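Local coordinates for protein 4,5-DOPA dioxygenase extradiol (Escherichia coli, PDB 2PW6) that cleaves the aromatic ring of L-DOPA between carbons 4 and 5 in vitro, as a zinc-dependent extradiol dioxygenase whose physiological substrate is unknown, at residues F119-G122 / S123-V126. Numbering follows the deposited sequence.
Sequences FDHG and SWGV. With ZN (zinc ion), chain C.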
loop_
_atom_site.group_PDB
_atom_site.type_symbol
_atom_site.label_atom_id
_atom_site.label_comp_id
_atom_site.label_asym_id
_atom_site.label_seq_id
_atom_site.Cartn_x
_atom_site.Cartn_y
_atom_site.Cartn_z
ATOM N N PHE A 119 3.362 -5.634 -5.122
ATOM C CA PHE A 119 4.363 -4.582 -5.142
ATOM C C PHE A 119 3.791 -3.345 -4.454
ATOM O O PHE A 119 2.695 -2.907 -4.788
ATOM C CB PHE A 119 4.752 -4.243 -6.589
ATOM C CG PHE A 119 5.564 -5.316 -7.273
ATOM C CD1 PHE A 119 6.953 -5.301 -7.213
ATOM C CD2 PHE A 119 4.938 -6.346 -7.961
ATOM C CE1 PHE A 119 7.714 -6.282 -7.832
ATOM C CE2 PHE A 119 5.697 -7.356 -8.587
ATOM C CZ PHE A 119 7.081 -7.315 -8.512
ATOM N N ASP A 120 4.515 -2.799 -3.483
ATOM C CA ASP A 120 4.192 -1.442 -2.990
ATOM C C ASP A 120 4.137 -0.389 -4.126
ATOM O O ASP A 120 4.817 -0.540 -5.138
ATOM C CB ASP A 120 5.210 -1.022 -1.931
ATOM C CG ASP A 120 6.608 -1.144 -2.400
ATOM O OD1 ASP A 120 7.152 -2.262 -2.444
ATOM O OD2 ASP A 120 7.222 -0.119 -2.687
ATOM N N HIS A 121 3.348 0.671 -3.949
ATOM C CA HIS A 121 3.257 1.733 -4.958
ATOM C C HIS A 121 4.594 2.293 -5.422
ATOM O O HIS A 121 4.789 2.562 -6.624
ATOM C CB HIS A 121 2.396 2.896 -4.490
ATOM C CG HIS A 121 1.022 2.867 -5.055
ATOM N ND1 HIS A 121 -0.077 2.511 -4.307
ATOM C CD2 HIS A 121 0.565 3.118 -6.311
ATOM C CE1 HIS A 121 -1.162 2.581 -5.067
ATOM N NE2 HIS A 121 -0.795 2.928 -6.291
ATOM N N GLY A 122 5.494 2.480 -4.464
ATOM C CA GLY A 122 6.821 3.007 -4.734
ATOM C C GLY A 122 7.653 2.093 -5.612
ATOM O O GLY A 122 8.351 2.570 -6.504
ATOM N N SER A 123 7.609 0.786 -5.325
ATOM C CA SER A 123 8.392 -0.210 -6.061
ATOM C C SER A 123 7.846 -0.397 -7.458
ATOM O O SER A 123 8.584 -0.425 -8.426
ATOM C CB SER A 123 8.383 -1.559 -5.337
ATOM O OG SER A 123 9.321 -1.534 -4.276
ATOM N N TRP A 124 6.531 -0.540 -7.514
ATOM C CA TRP A 124 5.762 -0.575 -8.742
ATOM C C TRP A 124 6.005 0.666 -9.611
ATOM O O TRP A 124 6.062 0.560 -10.823
ATOM C CB TRP A 124 4.292 -0.719 -8.376
ATOM C CG TRP A 124 3.358 -0.696 -9.528
ATOM C CD1 TRP A 124 3.019 -1.744 -10.335
ATOM C CD2 TRP A 124 2.617 0.425 -9.992
ATOM N NE1 TRP A 124 2.117 -1.337 -11.288
ATOM C CE2 TRP A 124 1.858 -0.007 -11.105
ATOM C CE3 TRP A 124 2.533 1.766 -9.586
ATOM C CZ2 TRP A 124 1.009 0.845 -11.813
ATOM C CZ3 TRP A 124 1.697 2.622 -10.294
ATOM C CH2 TRP A 124 0.940 2.154 -11.404
ATOM N N GLY A 125 6.159 1.824 -8.965
ATOM C CA GLY A 125 6.444 3.084 -9.610
ATOM C C GLY A 125 7.815 3.078 -10.244
ATOM O O GLY A 125 7.995 3.584 -11.369
ATOM N N VAL A 126 8.792 2.510 -9.541
ATOM C CA VAL A 126 10.137 2.366 -10.121
ATOM C C VAL A 126 10.170 1.367 -11.280
ATOM O O VAL A 126 10.773 1.639 -12.309
ATOM C CB VAL A 126 11.206 1.998 -9.084
ATOM C CG1 VAL A 126 12.494 1.518 -9.775
ATOM C CG2 VAL A 126 11.497 3.198 -8.166
HETATM ZN ZN ZN C . -0.190 2.423 -1.793
#
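Asp120 caps the N-terminus of helix 121-130 by reaching its carboxylate forward to Ser123. From CB, its CG sits between the backbone N and the carbonyl carbon (chi1 53°), which brings both oxygens over the first turn. Asp120 OD2 accepts Ser123 N at 2.8 Å, from above the carboxylate plane and with an N-H...O angle of only 137°. Asp120 OD1 takes the hydroxyl OG of Ser123 on its syn side at 2.9 Å and also hydrogen-bonds to Ser55 OG; Ser123 OG is hydrogen-bonded to Ser172 OG as well. The main-chain bonds of the helix start with Trp124 N to Asp120 O, almost straight (2.9 Å, N-H...O 168°), followed by Gly125 N to His121 O at 2.8 Å. The His121 and Trp124 side chains run side by side, the imidazole edge directed at the indole face in an offset T-shaped pair, the centroids of the imidazole and of the six-membered ring of Trp124 5.8 Å apart. His121 ND1 binds a zinc ion at 2.5 Å together with ND1 of His121 of the second subunit. Phe119 CB packs on Trp124 CB at 4.0 Å, and Trp124 NE1 hydrogen-bonds to His88 O. This N-capped helix start borders the LigB-type active-site zinc held by His22, His57 and His234, distinct from the ion bridging the two His121 side chains.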